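Local coordinates for protein restriction endonuclease AspBHI (Azoarcus sp., PDB 4OC8) that acts as a DNA modification-dependent restriction endonuclease, probably binding DNA through one domain and cutting it with a nuclease domain of the PD-(D/E)XK type, at residues A[274-284]-A[320-328]; A[252-260]-A[299-307]. All blocks are in the same frame, centred on the assembly; numbering follows the deposited sequence.

Interaction 1 (A[274-284]-A[320-328]); sequences RPWRDGGRDGI and RLISRIKHR
R320 and D278 form a two-pronged, side-on salt bridge. The arginine chain runs extended from CG to NE: NE gives a hydrogen bond to D278 OD2 at 2.7 Å and NH2 one to D278 OD1 at 3.2 Å. Both oxygens are met on their syn sides, and carboxylate and guanidinium lie nearly coplanar, 5° apart. The anti side of D278 OD1 takes the backbone N of G280, closing an Asx turn; an aspartate suits the turn because its carboxylate can accept from G280 N on one side and from R320 on the other.

The second ionic group centres on D282. R324, bent at its third torsion (chi3 51°), brings both NE and, more weakly, NH2 to the one oxygen OD1, with the two planes 83° apart. OD2 receives a weak bond from R274 NH2 at 3.4 Å and has a long salt bridge to R328 NH1, 3.9 Å away. D282, just before strand 284-289 of the nuclease sheet, is probably the acidic residue of the PD-(D/E)XK signature; R324 lies beside it and bridges through NH1 to E303 in the neighbouring strand.

A backbone acceptor is also used: R320 NH2 donates nearly straight to R281 O at 3.0 Å, from above the carbonyl plane.

At W276 the arginines use their methylenes. R324 CG sits over one face, a CH-pi contact 4.0 Å from the centroid of the six-membered ring, while R277 CG lies over the opposite face. Separately, I284 CG2 rests on a face of the R328 guanidinium, 3.5 Å from NH1.

Arginine thus serves twice, tying a loop without regular structure to the C-terminal end of helix 315-324. Shared by R324 on OD1 and by R274 and, at long range, R328 on OD2, the D282 carboxylate is probably fixed in its rotation.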
loop_
_atom_site.group_PDB
_atom_site.type_symbol
_atom_site.label_atom_id
_atom_site.label_comp_id
_atom_site.label_asym_id
_atom_site.label_seq_id
_atom_site.Cartn_x
_atom_site.Cartn_y
_atom_site.Cartn_z
ATOM N N ARG A 274 18.672 15.371 1.031
ATOM C CA ARG A 274 17.979 16.627 0.759
ATOM C C ARG A 274 18.143 17.590 1.927
ATOM O O ARG A 274 17.466 17.455 2.938
ATOM C CB ARG A 274 16.487 16.380 0.516
ATOM C CG ARG A 274 16.166 15.664 -0.776
ATOM C CD ARG A 274 14.741 15.138 -0.763
ATOM N NE ARG A 274 13.751 16.150 -0.392
ATOM C CZ ARG A 274 13.257 17.052 -1.234
ATOM N NH1 ARG A 274 13.679 17.084 -2.492
ATOM N NH2 ARG A 274 12.352 17.927 -0.816
ATOM N N PRO A 275 19.055 18.562 1.788
ATOM C CA PRO A 275 19.303 19.582 2.813
ATOM C C PRO A 275 18.014 20.277 3.254
ATOM O O PRO A 275 17.240 20.747 2.419
ATOM C CB PRO A 275 20.213 20.578 2.092
ATOM C CG PRO A 275 20.913 19.757 1.071
ATOM C CD PRO A 275 19.904 18.760 0.601
ATOM N N TRP A 276 17.790 20.330 4.562
ATOM C CA TRP A 276 16.614 20.996 5.101
ATOM C C TRP A 276 16.998 22.215 5.950
ATOM O O TRP A 276 18.173 22.421 6.269
ATOM C CB TRP A 276 15.768 20.009 5.903
ATOM C CG TRP A 276 14.328 20.388 5.979
ATOM C CD1 TRP A 276 13.458 20.521 4.934
ATOM C CD2 TRP A 276 13.579 20.671 7.163
ATOM N NE1 TRP A 276 12.214 20.876 5.396
ATOM C CE2 TRP A 276 12.262 20.975 6.764
ATOM C CE3 TRP A 276 13.894 20.699 8.525
ATOM C CZ2 TRP A 276 11.263 21.306 7.675
ATOM C CZ3 TRP A 276 12.900 21.028 9.430
ATOM C CH2 TRP A 276 11.601 21.327 9.001
ATOM N N ARG A 277 15.996 23.009 6.317
ATOM C CA ARG A 277 16.211 24.311 6.946
ATOM C C ARG A 277 16.960 24.292 8.287
ATOM O O ARG A 277 17.679 25.236 8.602
ATOM C CB ARG A 277 14.880 25.068 7.077
ATOM C CG ARG A 277 13.940 24.517 8.139
ATOM C CD ARG A 277 12.535 25.108 8.026
ATOM N NE ARG A 277 11.691 24.716 9.154
ATOM C CZ ARG A 277 10.371 24.875 9.197
ATOM N NH1 ARG A 277 9.735 25.416 8.166
ATOM N NH2 ARG A 277 9.687 24.488 10.269
ATOM N N ASP A 278 16.809 23.229 9.072
ATOM C CA ASP A 278 17.460 23.191 10.383
ATOM C C ASP A 278 18.886 22.634 10.355
ATOM O O ASP A 278 19.471 22.349 11.402
ATOM C CB ASP A 278 16.607 22.448 11.425
ATOM C CG ASP A 278 16.392 20.975 11.092
ATOM O OD1 ASP A 278 16.993 20.458 10.124
ATOM O OD2 ASP A 278 15.615 20.324 11.824
ATOM N N GLY A 279 19.437 22.470 9.156
ATOM C CA GLY A 279 20.778 21.938 9.013
ATOM C C GLY A 279 20.795 20.437 8.827
ATOM O O GLY A 279 21.804 19.864 8.413
ATOM N N GLY A 280 19.675 19.796 9.139
ATOM C CA GLY A 280 19.536 18.367 8.935
ATOM C C GLY A 280 19.125 18.057 7.509
ATOM O O GLY A 280 19.154 18.929 6.636
ATOM N N ARG A 281 18.736 16.810 7.268
ATOM C CA ARG A 281 18.240 16.418 5.955
ATOM C C ARG A 281 16.729 16.169 5.958
ATOM O O ARG A 281 16.130 15.903 6.997
ATOM C CB ARG A 281 19.007 15.204 5.428
ATOM C CG ARG A 281 20.429 15.518 4.999
ATOM C CD ARG A 281 21.448 14.706 5.782
ATOM N NE ARG A 281 22.189 13.783 4.927
ATOM C CZ ARG A 281 21.916 12.485 4.818
ATOM N NH1 ARG A 281 20.923 11.949 5.514
ATOM N NH2 ARG A 281 22.641 11.718 4.014
ATOM N N ASP A 282 16.127 16.287 4.779
ATOM C CA ASP A 282 14.708 16.032 4.574
ATOM C C ASP A 282 14.529 14.802 3.689
ATOM O O ASP A 282 14.309 14.923 2.483
ATOM C CB ASP A 282 14.043 17.243 3.920
ATOM C CG ASP A 282 12.599 16.988 3.550
ATOM O OD1 ASP A 282 11.931 16.212 4.264
ATOM O OD2 ASP A 282 12.146 17.551 2.528
ATOM N N GLY A 283 14.613 13.619 4.290
ATOM C CA GLY A 283 14.468 12.383 3.541
ATOM C C GLY A 283 13.052 12.162 3.053
ATOM O O GLY A 283 12.106 12.276 3.824
ATOM N N ILE A 284 12.897 11.855 1.769
ATOM C CA ILE A 284 11.572 11.570 1.230
ATOM C C ILE A 284 11.528 10.262 0.461
ATOM O O ILE A 284 12.558 9.744 0.023
ATOM C CB ILE A 284 11.035 12.694 0.312
ATOM C CG1 ILE A 284 11.880 12.811 -0.954
ATOM C CG2 ILE A 284 10.941 14.013 1.062
ATOM C CD1 ILE A 284 11.305 13.762 -1.970
ATOM N N ARG A 320 8.655 17.932 13.951
ATOM C CA ARG A 320 9.507 18.079 12.763
ATOM C C ARG A 320 8.915 17.350 11.543
ATOM O O ARG A 320 8.737 17.940 10.463
ATOM C CB ARG A 320 10.936 17.592 13.032
ATOM C CG ARG A 320 11.891 17.878 11.882
ATOM C CD ARG A 320 13.338 17.551 12.228
ATOM N NE ARG A 320 14.259 18.026 11.193
ATOM C CZ ARG A 320 14.676 17.293 10.164
ATOM N NH1 ARG A 320 14.260 16.042 10.028
ATOM N NH2 ARG A 320 15.508 17.808 9.269
ATOM N N LEU A 321 8.597 16.070 11.731
ATOM C CA LEU A 321 8.015 15.249 10.674
ATOM C C LEU A 321 6.657 15.784 10.212
ATOM O O LEU A 321 6.362 15.814 9.015
ATOM C CB LEU A 321 7.885 13.799 11.146
ATOM C CG LEU A 321 7.151 12.834 10.213
ATOM C CD1 LEU A 321 7.831 12.790 8.857
ATOM C CD2 LEU A 321 7.063 11.435 10.824
ATOM N N ILE A 322 5.840 16.207 11.172
ATOM C CA ILE A 322 4.529 16.766 10.879
ATOM C C ILE A 322 4.681 17.980 9.974
ATOM O O ILE A 322 3.948 18.134 8.997
ATOM C CB ILE A 322 3.789 17.181 12.167
ATOM C CG1 ILE A 322 3.550 15.967 13.060
ATOM C CG2 ILE A 322 2.460 17.836 11.836
ATOM C CD1 ILE A 322 2.700 14.910 12.418
ATOM N N SER A 323 5.646 18.834 10.296
ATOM C CA SER A 323 5.898 20.015 9.481
ATOM C C SER A 323 6.451 19.619 8.114
ATOM O O SER A 323 6.265 20.335 7.129
ATOM C CB SER A 323 6.862 20.967 10.184
ATOM O OG SER A 323 8.195 20.719 9.780
ATOM N N ARG A 324 7.127 18.476 8.051
ATOM C CA ARG A 324 7.648 18.001 6.767
ATOM C C ARG A 324 6.634 17.252 5.891
ATOM O O ARG A 324 6.902 17.010 4.712
ATOM C CB ARG A 324 8.913 17.161 6.963
ATOM C CG ARG A 324 10.148 17.995 7.263
ATOM C CD ARG A 324 11.339 17.138 7.642
ATOM N NE ARG A 324 11.579 16.080 6.670
ATOM C CZ ARG A 324 11.748 14.802 6.991
ATOM N NH1 ARG A 324 11.711 14.428 8.262
ATOM N NH2 ARG A 324 11.959 13.901 6.042
ATOM N N ILE A 325 5.479 16.882 6.445
ATOM C CA ILE A 325 4.484 16.161 5.640
ATOM C C ILE A 325 3.358 17.045 5.117
ATOM O O ILE A 325 2.337 16.539 4.650
ATOM C CB ILE A 325 3.853 14.961 6.390
ATOM C CG1 ILE A 325 3.044 15.440 7.595
ATOM C CG2 ILE A 325 4.917 13.954 6.798
ATOM C CD1 ILE A 325 2.485 14.320 8.410
ATOM N N LYS A 326 3.544 18.359 5.198
ATOM C CA LYS A 326 2.533 19.311 4.744
ATOM C C LYS A 326 2.082 19.036 3.312
ATOM O O LYS A 326 0.886 18.906 3.046
ATOM C CB LYS A 326 3.060 20.748 4.847
ATOM C CG LYS A 326 2.760 21.464 6.163
ATOM C CD LYS A 326 1.295 21.881 6.255
ATOM C CE LYS A 326 1.078 22.948 7.320
ATOM N NZ LYS A 326 1.582 22.532 8.659
ATOM N N HIS A 327 3.043 18.938 2.398
ATOM C CA HIS A 327 2.734 18.777 0.981
ATOM C C HIS A 327 2.822 17.326 0.531
ATOM O O HIS A 327 2.798 17.036 -0.667
ATOM C CB HIS A 327 3.665 19.641 0.129
ATOM C CG HIS A 327 3.495 21.115 0.346
ATOM N ND1 HIS A 327 4.463 22.033 0.006
ATOM C CD2 HIS A 327 2.466 21.825 0.868
ATOM C CE1 HIS A 327 4.041 23.248 0.311
ATOM N NE2 HIS A 327 2.834 23.149 0.835
ATOM N N ARG A 328 2.923 16.415 1.491
ATOM C CA ARG A 328 3.032 14.995 1.180
ATOM C C ARG A 328 1.894 14.208 1.819
ATOM O O ARG A 328 1.247 14.682 2.752
ATOM C CB ARG A 328 4.393 14.460 1.621
ATOM C CG ARG A 328 5.539 15.360 1.186
ATOM C CD ARG A 328 6.778 14.579 0.812
ATOM N NE ARG A 328 7.481 15.214 -0.300
ATOM C CZ ARG A 328 8.350 16.208 -0.160
ATOM N NH1 ARG A 328 8.624 16.683 1.049
ATOM N NH2 ARG A 328 8.943 16.726 -1.228
#

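Interaction 2 (A[252-260]-A[299-307]); sequences FEACAGALT and DFALEAKCY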
loop_
_atom_site.group_PDB
_atom_site.type_symbol
_atom_site.label_atom_id
_atom_site.label_comp_id
_atom_site.label_asym_id
_atom_site.label_seq_id
_atom_site.Cartn_x
_atom_site.Cartn_y
_atom_site.Cartn_z
ATOM N N PHE A 252 22.158 6.499 9.968
ATOM C CA PHE A 252 21.010 5.724 10.419
ATOM C C PHE A 252 19.809 5.892 9.497
ATOM O O PHE A 252 19.029 4.956 9.318
ATOM C CB PHE A 252 20.615 6.089 11.846
ATOM C CG PHE A 252 19.373 5.398 12.316
ATOM C CD1 PHE A 252 19.363 4.029 12.519
ATOM C CD2 PHE A 252 18.215 6.114 12.551
ATOM C CE1 PHE A 252 18.222 3.386 12.954
ATOM C CE2 PHE A 252 17.069 5.479 12.983
ATOM C CZ PHE A 252 17.073 4.111 13.183
ATOM N N GLU A 253 19.671 7.080 8.911
ATOM C CA GLU A 253 18.591 7.328 7.961
ATOM C C GLU A 253 18.573 6.258 6.872
ATOM O O GLU A 253 17.515 5.709 6.552
ATOM C CB GLU A 253 18.714 8.722 7.352
ATOM C CG GLU A 253 18.658 9.829 8.386
ATOM C CD GLU A 253 18.883 11.195 7.785
ATOM O OE1 GLU A 253 18.851 11.300 6.536
ATOM O OE2 GLU A 253 19.098 12.155 8.560
ATOM N N ALA A 254 19.750 5.932 6.345
ATOM C CA ALA A 254 19.861 4.879 5.344
ATOM C C ALA A 254 19.222 3.611 5.880
ATOM O O ALA A 254 18.338 3.036 5.242
ATOM C CB ALA A 254 21.312 4.632 4.975
ATOM N N CYS A 255 19.645 3.210 7.076
ATOM C CA CYS A 255 19.087 2.036 7.732
ATOM C C CYS A 255 17.568 2.150 7.811
ATOM O O CYS A 255 16.843 1.207 7.460
ATOM C CB CYS A 255 19.680 1.872 9.131
ATOM S SG CYS A 255 18.935 0.547 10.089
ATOM N N ALA A 256 17.090 3.324 8.225
ATOM C CA ALA A 256 15.658 3.535 8.352
ATOM C C ALA A 256 15.015 3.233 7.007
ATOM O O ALA A 256 14.057 2.454 6.927
ATOM C CB ALA A 256 15.363 4.951 8.787
ATOM N N GLY A 257 15.596 3.802 5.951
ATOM C CA GLY A 257 15.117 3.592 4.597
ATOM C C GLY A 257 14.967 2.115 4.304
ATOM O O GLY A 257 13.912 1.676 3.842
ATOM N N ALA A 258 15.996 1.341 4.634
ATOM C CA ALA A 258 15.969 -0.084 4.356
ATOM C C ALA A 258 14.778 -0.707 5.077
ATOM O O ALA A 258 13.968 -1.418 4.466
ATOM C CB ALA A 258 17.270 -0.734 4.776
ATOM N N LEU A 259 14.641 -0.378 6.359
ATOM C CA LEU A 259 13.545 -0.901 7.159
ATOM C C LEU A 259 12.217 -0.497 6.536
ATOM O O LEU A 259 11.278 -1.299 6.470
ATOM C CB LEU A 259 13.648 -0.404 8.602
ATOM C CG LEU A 259 14.735 -1.079 9.440
ATOM C CD1 LEU A 259 14.999 -0.299 10.721
ATOM C CD2 LEU A 259 14.322 -2.509 9.759
ATOM N N THR A 260 12.164 0.733 6.028
ATOM C CA THR A 260 10.950 1.224 5.400
ATOM C C THR A 260 10.582 0.324 4.225
ATOM O O THR A 260 9.431 -0.086 4.101
ATOM C CB THR A 260 11.084 2.701 4.978
ATOM O OG1 THR A 260 10.994 3.533 6.142
ATOM C CG2 THR A 260 9.989 3.100 4.007
ATOM N N ASP A 299 3.753 10.401 -2.133
ATOM C CA ASP A 299 5.034 10.682 -1.503
ATOM C C ASP A 299 4.918 10.668 0.013
ATOM O O ASP A 299 3.869 10.997 0.567
ATOM C CB ASP A 299 5.626 12.005 -2.001
ATOM C CG ASP A 299 4.611 13.141 -2.018
ATOM O OD1 ASP A 299 3.545 13.011 -1.379
ATOM O OD2 ASP A 299 4.885 14.173 -2.671
ATOM N N PHE A 300 5.991 10.268 0.687
ATOM C CA PHE A 300 6.012 10.339 2.144
ATOM C C PHE A 300 7.307 10.933 2.670
ATOM O O PHE A 300 8.333 10.879 2.007
ATOM C CB PHE A 300 5.766 8.968 2.780
ATOM C CG PHE A 300 6.808 7.943 2.444
ATOM C CD1 PHE A 300 6.723 7.205 1.272
ATOM C CD2 PHE A 300 7.864 7.703 3.302
ATOM C CE1 PHE A 300 7.678 6.254 0.958
ATOM C CE2 PHE A 300 8.825 6.753 2.994
ATOM C CZ PHE A 300 8.730 6.026 1.822
ATOM N N ALA A 301 7.252 11.506 3.866
ATOM C CA ALA A 301 8.454 12.040 4.496
ATOM C C ALA A 301 8.984 11.048 5.519
ATOM O O ALA A 301 8.219 10.479 6.289
ATOM C CB ALA A 301 8.167 13.380 5.151
ATOM N N LEU A 302 10.294 10.841 5.522
ATOM C CA LEU A 302 10.928 9.920 6.455
ATOM C C LEU A 302 11.617 10.683 7.586
ATOM O O LEU A 302 12.224 11.731 7.363
ATOM C CB LEU A 302 11.936 9.040 5.717
ATOM C CG LEU A 302 12.674 7.978 6.532
ATOM C CD1 LEU A 302 11.694 7.012 7.165
ATOM C CD2 LEU A 302 13.672 7.230 5.663
ATOM N N GLU A 303 11.506 10.162 8.802
ATOM C CA GLU A 303 12.184 10.741 9.954
ATOM C C GLU A 303 12.765 9.604 10.769
ATOM O O GLU A 303 12.048 8.685 11.157
ATOM C CB GLU A 303 11.216 11.561 10.809
ATOM C CG GLU A 303 11.847 12.173 12.055
ATOM C CD GLU A 303 12.689 13.412 11.760
ATOM O OE1 GLU A 303 12.286 14.224 10.898
ATOM O OE2 GLU A 303 13.752 13.577 12.397
ATOM N N ALA A 304 14.067 9.651 11.017
ATOM C CA ALA A 304 14.732 8.559 11.718
ATOM C C ALA A 304 15.441 9.052 12.967
ATOM O O ALA A 304 16.349 9.879 12.895
ATOM C CB ALA A 304 15.702 7.857 10.798
ATOM N N LYS A 305 15.019 8.538 14.114
ATOM C CA LYS A 305 15.582 8.955 15.387
ATOM C C LYS A 305 16.290 7.800 16.078
ATOM O O LYS A 305 15.648 6.926 16.650
ATOM C CB LYS A 305 14.490 9.524 16.299
ATOM C CG LYS A 305 13.737 10.715 15.711
ATOM C CD LYS A 305 14.680 11.849 15.313
ATOM C CE LYS A 305 15.412 12.429 16.510
ATOM N NZ LYS A 305 16.278 13.577 16.117
ATOM N N CYS A 306 17.616 7.808 16.025
ATOM C CA CYS A 306 18.424 6.785 16.677
ATOM C C CYS A 306 18.603 7.114 18.158
ATOM O O CYS A 306 19.519 7.842 18.533
ATOM C CB CYS A 306 19.787 6.678 15.996
ATOM S SG CYS A 306 20.568 5.077 16.168
ATOM N N TYR A 307 17.724 6.567 18.993
ATOM C CA TYR A 307 17.706 6.867 20.423
ATOM C C TYR A 307 17.965 5.635 21.284
ATOM O O TYR A 307 17.776 4.500 20.843
ATOM C CB TYR A 307 16.350 7.441 20.832
ATOM C CG TYR A 307 16.153 8.904 20.539
ATOM C CD1 TYR A 307 16.992 9.582 19.668
ATOM C CD2 TYR A 307 15.131 9.616 21.150
ATOM C CE1 TYR A 307 16.809 10.929 19.402
ATOM C CE2 TYR A 307 14.942 10.959 20.896
ATOM C CZ TYR A 307 15.783 11.613 20.021
ATOM O OH TYR A 307 15.598 12.956 19.763
HETATM O O HOH W 1 18.668 11.193 11.477
#
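One face of the F252 ring carries C306, whose CB makes a CH-pi contact 4.1 Å from the ring centroid and whose SG lies over the ring as well, a sulfur-aromatic contact. At the edge, near the ring plane, run the carbonyl carbon of A304 and the backbone N of K305, and A304 CB approaches CE2 obliquely at 3.5 Å. With CG anti to the backbone N (chi1 175°), F252 swings off the helix onto the strand's end. An alanine in place of F252 would remove the ring, and C306 would probably lose its aromatic partner while a gap opened beside A304. The other ring, F300, is met obliquely by the methyl CG2 of T260, 3.9 Å from CZ, and also lies against F330 of the next strand.

Between these ends the helix packs on the sheet through A256, G257 and A304, with L302 between. The short axes of 252-260 and 299-305 come within 8.0 Å, at 121° between their N-to-C directions. A256 CB meets A304 CB at 3.6 Å; two alanines suit so close an approach. L302 packs its CD2 against the backbone of G257, 3.9 Å from G257 N.

This is the alpha/beta core of a PD-(D/E)XK nuclease. The sequence E303-A304-K305 matches the E-x-K part of the family signature. F300, L302, A304 and C306 turn toward the helix, whereas E303 and K305 point away from it, consistent with a role in an active site on the other face.

No direct hydrogen bond joins the two segments. Instead a water donates to E253 OE2 at 3.1 Å and to A304 O at 3.0 Å, while OE1 of E253 is salt-bridged to R281. T260 turns OG1 back to A256 O in a weak bond, leaving its methyl for F300.

How the interactions relate
Interactions 1 and 2 lie 12 Å apart, centre to centre, in the nuclease domain. Helix 251-263 packs on one face of strand 294-305 and helix 315-324 on the other, while the loop 274-284 runs beside the strand into its neighbour 284-289. Polar links join the two contacts: R281 to E253 as a salt bridge, R324 NH2 to L302 O as a probable hydrogen bond of 2.6 Å, and E303 OE1 to R320 and R324. By family resemblance D282 of interaction 1 would join E303 and K305 of interaction 2 in the PD-(D/E)XK active site. As modelled, D282 OD1 and E303 OE1 are 6.9 Å apart, and both carboxylates have salt bridges to R324.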